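Local coordinates for ankyrin repeat family protein (Enterococcus faecalis, PDB 3HRA) that is of unknown function but is built as a stack of ankyrin repeats, a scaffold that in many relatives binds other proteins, at residues A[79-92]-A[112-125]. Numbering follows the deposited sequence.
Sequences AGAQGRTEILAYML and PAAEKGHIDNVKLL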
loop_
_atom_site.group_PDB
_atom_site.type_symbol
_atom_site.label_atom_id
_atom_site.label_comp_id
_atom_site.label_asym_id
_atom_site.label_seq_id
_atom_site.Cartn_x
_atom_site.Cartn_y
_atom_site.Cartn_z
ATOM N N ALA A 79 -1.761 0.227 -4.108
ATOM C CA ALA A 79 -1.508 1.673 -4.069
ATOM C C ALA A 79 -0.612 2.066 -2.881
ATOM O O ALA A 79 0.308 2.870 -3.022
ATOM C CB ALA A 79 -2.816 2.438 -4.034
ATOM N N GLY A 80 -0.892 1.495 -1.710
ATOM C CA GLY A 80 -0.103 1.757 -0.519
ATOM C C GLY A 80 1.319 1.257 -0.631
ATOM O O GLY A 80 2.274 2.008 -0.411
ATOM N N ALA A 81 1.460 -0.018 -0.981
ATOM C CA ALA A 81 2.766 -0.657 -1.116
ATOM C C ALA A 81 3.676 0.004 -2.153
ATOM O O ALA A 81 4.887 0.054 -1.963
ATOM C CB ALA A 81 2.590 -2.108 -1.486
ATOM N N GLN A 82 3.098 0.490 -3.248
ATOM C CA GLN A 82 3.894 0.858 -4.423
ATOM C C GLN A 82 3.997 2.356 -4.664
ATOM O O GLN A 82 4.424 2.781 -5.730
ATOM C CB GLN A 82 3.336 0.179 -5.672
ATOM C CG GLN A 82 3.396 -1.334 -5.628
ATOM C CD GLN A 82 4.802 -1.873 -5.570
ATOM O OE1 GLN A 82 5.720 -1.333 -6.201
ATOM N NE2 GLN A 82 4.984 -2.955 -4.820
ATOM N N GLY A 83 3.604 3.155 -3.679
ATOM C CA GLY A 83 3.870 4.585 -3.728
ATOM C C GLY A 83 2.964 5.380 -4.652
ATOM O O GLY A 83 3.333 6.458 -5.116
ATOM N N ARG A 84 1.776 4.851 -4.935
ATOM C CA ARG A 84 0.778 5.586 -5.728
ATOM C C ARG A 84 0.060 6.556 -4.809
ATOM O O ARG A 84 -1.090 6.350 -4.435
ATOM C CB ARG A 84 -0.232 4.614 -6.350
ATOM C CG ARG A 84 0.397 3.432 -7.088
ATOM C CD ARG A 84 1.003 3.846 -8.422
ATOM N NE ARG A 84 1.375 2.680 -9.237
ATOM C CZ ARG A 84 2.607 2.205 -9.367
ATOM N NH1 ARG A 84 3.620 2.780 -8.725
ATOM N NH2 ARG A 84 2.831 1.143 -10.135
ATOM N N THR A 85 0.744 7.638 -4.469
ATOM C CA THR A 85 0.300 8.547 -3.417
ATOM C C THR A 85 -1.017 9.260 -3.694
ATOM O O THR A 85 -1.876 9.340 -2.822
ATOM C CB THR A 85 1.386 9.598 -3.158
ATOM O OG1 THR A 85 2.647 8.931 -3.049
ATOM C CG2 THR A 85 1.094 10.379 -1.872
ATOM N N GLU A 86 -1.148 9.818 -4.892
ATOM C CA GLU A 86 -2.364 10.520 -5.291
ATOM C C GLU A 86 -3.584 9.596 -5.226
ATOM O O GLU A 86 -4.634 9.977 -4.709
ATOM C CB GLU A 86 -2.178 11.083 -6.704
ATOM C CG GLU A 86 -0.941 12.010 -6.805
ATOM C CD GLU A 86 0.369 11.344 -7.345
ATOM O OE1 GLU A 86 0.690 10.127 -7.107
ATOM O OE2 GLU A 86 1.116 12.099 -8.019
ATOM N N ILE A 87 -3.443 8.383 -5.763
ATOM C CA ILE A 87 -4.546 7.430 -5.738
ATOM C C ILE A 87 -4.884 7.008 -4.305
ATOM O O ILE A 87 -6.051 6.938 -3.943
ATOM C CB ILE A 87 -4.265 6.203 -6.628
ATOM C CG1 ILE A 87 -4.201 6.631 -8.095
ATOM C CG2 ILE A 87 -5.332 5.128 -6.424
ATOM C CD1 ILE A 87 -3.725 5.510 -9.028
ATOM N N LEU A 88 -3.852 6.767 -3.487
ATOM C CA LEU A 88 -4.031 6.395 -2.087
ATOM C C LEU A 88 -4.759 7.482 -1.313
ATOM O O LEU A 88 -5.694 7.196 -0.562
ATOM C CB LEU A 88 -2.681 6.107 -1.420
ATOM C CG LEU A 88 -2.755 5.703 0.048
ATOM C CD1 LEU A 88 -3.598 4.440 0.222
ATOM C CD2 LEU A 88 -1.338 5.502 0.611
ATOM N N ALA A 89 -4.318 8.723 -1.482
ATOM C CA ALA A 89 -5.001 9.848 -0.846
ATOM C C ALA A 89 -6.494 9.880 -1.213
ATOM O O ALA A 89 -7.357 10.126 -0.357
ATOM C CB ALA A 89 -4.318 11.156 -1.221
ATOM N N TYR A 90 -6.797 9.640 -2.490
ATOM C CA TYR A 90 -8.176 9.621 -2.941
ATOM C C TYR A 90 -8.957 8.482 -2.280
ATOM O O TYR A 90 -10.091 8.678 -1.814
ATOM C CB TYR A 90 -8.252 9.525 -4.466
ATOM C CG TYR A 90 -9.561 10.007 -5.034
ATOM C CD1 TYR A 90 -9.810 11.366 -5.191
ATOM C CD2 TYR A 90 -10.556 9.101 -5.409
ATOM C CE1 TYR A 90 -11.010 11.817 -5.724
ATOM C CE2 TYR A 90 -11.752 9.536 -5.938
ATOM C CZ TYR A 90 -11.978 10.891 -6.087
ATOM O OH TYR A 90 -13.173 11.324 -6.616
ATOM N N MET A 91 -8.349 7.299 -2.241
ATOM C CA MET A 91 -8.981 6.146 -1.605
ATOM C C MET A 91 -9.296 6.417 -0.142
ATOM O O MET A 91 -10.369 6.072 0.333
ATOM C CB MET A 91 -8.094 4.920 -1.709
ATOM C CG MET A 91 -7.966 4.367 -3.118
ATOM S SD MET A 91 -6.784 3.010 -3.129
ATOM C CE MET A 91 -7.056 2.288 -4.750
ATOM N N LEU A 92 -8.356 7.027 0.570
ATOM C CA LEU A 92 -8.551 7.332 1.997
ATOM C C LEU A 92 -9.674 8.355 2.238
ATOM O O LEU A 92 -10.226 8.431 3.338
ATOM C CB LEU A 92 -7.244 7.825 2.620
ATOM C CG LEU A 92 -6.162 6.742 2.720
ATOM C CD1 LEU A 92 -4.815 7.321 3.162
ATOM C CD2 LEU A 92 -6.629 5.639 3.662
ATOM N N PRO A 112 4.799 -2.579 3.522
ATOM C CA PRO A 112 5.539 -2.452 2.257
ATOM C C PRO A 112 5.794 -0.992 1.870
ATOM O O PRO A 112 6.814 -0.704 1.260
ATOM C CB PRO A 112 4.629 -3.123 1.216
ATOM C CG PRO A 112 3.348 -3.437 1.898
ATOM C CD PRO A 112 3.443 -3.137 3.353
ATOM N N ALA A 113 4.889 -0.071 2.208
ATOM C CA ALA A 113 5.155 1.345 1.936
ATOM C C ALA A 113 6.459 1.773 2.607
ATOM O O ALA A 113 7.278 2.465 2.010
ATOM C CB ALA A 113 4.001 2.220 2.409
ATOM N N ALA A 114 6.654 1.354 3.855
ATOM C CA ALA A 114 7.882 1.686 4.575
ATOM C C ALA A 114 9.106 0.971 3.996
ATOM O O ALA A 114 10.147 1.600 3.814
ATOM C CB ALA A 114 7.740 1.398 6.074
ATOM N N GLU A 115 8.980 -0.324 3.701
ATOM C CA GLU A 115 10.106 -1.098 3.190
ATOM C C GLU A 115 10.565 -0.528 1.866
ATOM O O GLU A 115 11.761 -0.441 1.598
ATOM C CB GLU A 115 9.730 -2.570 3.014
ATOM C CG GLU A 115 10.881 -3.465 2.515
ATOM C CD GLU A 115 10.834 -3.719 1.004
ATOM O OE1 GLU A 115 9.772 -4.129 0.501
ATOM O OE2 GLU A 115 11.862 -3.537 0.322
ATOM N N LYS A 116 9.600 -0.115 1.043
ATOM C CA LYS A 116 9.908 0.359 -0.297
ATOM C C LYS A 116 10.267 1.839 -0.359
ATOM O O LYS A 116 10.519 2.375 -1.446
ATOM C CB LYS A 116 8.766 0.009 -1.263
ATOM C CG LYS A 116 8.630 -1.493 -1.497
ATOM C CD LYS A 116 7.314 -1.830 -2.152
ATOM C CE LYS A 116 7.316 -3.238 -2.740
ATOM N NZ LYS A 116 8.079 -4.194 -1.921
ATOM N N GLY A 117 10.323 2.487 0.804
ATOM C CA GLY A 117 10.782 3.866 0.901
ATOM C C GLY A 117 9.777 4.936 0.526
ATOM O O GLY A 117 10.147 6.083 0.281
ATOM N N HIS A 118 8.500 4.568 0.474
ATOM C CA HIS A 118 7.458 5.504 0.065
ATOM C C HIS A 118 6.973 6.326 1.239
ATOM O O HIS A 118 5.897 6.092 1.779
ATOM C CB HIS A 118 6.315 4.729 -0.593
ATOM C CG HIS A 118 6.735 4.063 -1.857
ATOM N ND1 HIS A 118 6.572 2.711 -2.087
ATOM C CD2 HIS A 118 7.373 4.557 -2.945
ATOM C CE1 HIS A 118 7.056 2.412 -3.277
ATOM N NE2 HIS A 118 7.558 3.509 -3.814
ATOM N N ILE A 119 7.800 7.283 1.644
ATOM C CA ILE A 119 7.571 8.000 2.892
ATOM C C ILE A 119 6.280 8.828 2.864
ATOM O O ILE A 119 5.597 8.962 3.881
ATOM C CB ILE A 119 8.824 8.846 3.286
ATOM C CG1 ILE A 119 8.681 9.403 4.703
ATOM C CG2 ILE A 119 9.080 9.953 2.272
ATOM C CD1 ILE A 119 9.963 10.040 5.252
ATOM N N ASP A 120 5.930 9.372 1.704
ATOM C CA ASP A 120 4.677 10.108 1.600
ATOM C C ASP A 120 3.477 9.189 1.840
ATOM O O ASP A 120 2.518 9.581 2.505
ATOM C CB ASP A 120 4.573 10.828 0.254
ATOM C CG ASP A 120 5.537 12.003 0.149
ATOM O OD1 ASP A 120 5.709 12.724 1.167
ATOM O OD2 ASP A 120 6.126 12.198 -0.943
ATOM N N ASN A 121 3.548 7.953 1.353
ATOM C CA ASN A 121 2.506 6.971 1.665
ATOM C C ASN A 121 2.430 6.621 3.150
ATOM O O ASN A 121 1.335 6.497 3.716
ATOM C CB ASN A 121 2.673 5.687 0.831
ATOM C CG ASN A 121 2.000 5.791 -0.525
ATOM O OD1 ASN A 121 1.711 6.881 -0.990
ATOM N ND2 ASN A 121 1.741 4.653 -1.155
ATOM N N VAL A 122 3.592 6.466 3.778
ATOM C CA VAL A 122 3.637 6.214 5.213
ATOM C C VAL A 122 2.918 7.317 5.993
ATOM O O VAL A 122 2.110 7.033 6.878
ATOM C CB VAL A 122 5.083 6.072 5.703
ATOM C CG1 VAL A 122 5.107 5.926 7.215
ATOM C CG2 VAL A 122 5.747 4.881 4.999
ATOM N N LYS A 123 3.217 8.565 5.653
ATOM C CA LYS A 123 2.627 9.720 6.333
ATOM C C LYS A 123 1.133 9.700 6.182
ATOM O O LYS A 123 0.397 9.888 7.152
ATOM C CB LYS A 123 3.162 11.024 5.747
ATOM C CG LYS A 123 4.612 11.297 6.042
ATOM C CD LYS A 123 5.107 12.523 5.266
ATOM C CE LYS A 123 6.620 12.721 5.455
ATOM N NZ LYS A 123 7.274 13.425 4.301
ATOM N N LEU A 124 0.689 9.464 4.950
ATOM C CA LEU A 124 -0.727 9.390 4.635
ATOM C C LEU A 124 -1.433 8.326 5.483
ATOM O O LEU A 124 -2.485 8.585 6.085
ATOM C CB LEU A 124 -0.878 9.051 3.155
ATOM C CG LEU A 124 -1.738 9.919 2.253
ATOM C CD1 LEU A 124 -1.500 11.385 2.518
ATOM C CD2 LEU A 124 -1.421 9.557 0.798
ATOM N N LEU A 125 -0.853 7.128 5.536
ATOM C CA LEU A 125 -1.468 6.035 6.274
ATOM C C LEU A 125 -1.456 6.303 7.784
ATOM O O LEU A 125 -2.428 5.985 8.481
ATOM C CB LEU A 125 -0.791 4.706 5.942
ATOM C CG LEU A 125 -0.970 4.250 4.485
ATOM C CD1 LEU A 125 0.088 3.213 4.138
ATOM C CD2 LEU A 125 -2.377 3.698 4.230
#
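Asn121 is the bump that enters the neighbouring helix pair: its side chain sits in a hollow walled by Ala79, Gly80, Thr85 and Leu88. At the bottom, Asn121 ND2 reaches the end of helix 75-81 and donates to Gly80 O at 2.8 Å, nearly straight at 164° and with Gly80 O in the plane of the Asn121 amide; a weak, bent bond goes from the same nitrogen to Ala79 O. Leu88 CD2 presses on the amide carbon, Asn121 CG, at 3.5 Å, while Asn121 OD1 lies 3.1 Å from Thr85 OG1, whose proton may go there or to another acceptor.

One turn on, Leu124 is the second knob, seated among Thr85, Leu88, Ala89 and Leu92. Leu124 CD2 does most of the filling, 3.9 Å from Ala89 CB and close to Thr85 CG2, and Leu92 CD1 closes the far rim against Leu124 CG. Leu88, its CG anti to the backbone N (chi1 -180°), sends CD2 between Asn121 and Leu125.

At the turn end, the His118 ring lies flat on the chain at Gly83, whose CA stands over the ring centre, 3.5 Å from the centroid, a CH-pi contact that a bare CA allows. At the ring edge His118 ND1 gives a weak hydrogen bond to Ala81 O. Beside it, Ala81 CB nestles on the Pro112 ring, 3.5 Å from Pro112 CB, and the Lys116 methylenes pass Ala81 O and Gln82 NE2 before NZ meets Glu115 in a salt bridge.

Helices 85-92 and 119-125 run almost parallel, 8° apart with axes 10.0 Å from each other, and helix 155-166 continues the row beyond Ile119 and Val122. Such side-by-side stacking of helix-turn-helix pairs, clasped at their turns, is the hallmark of the ankyrin repeat fold.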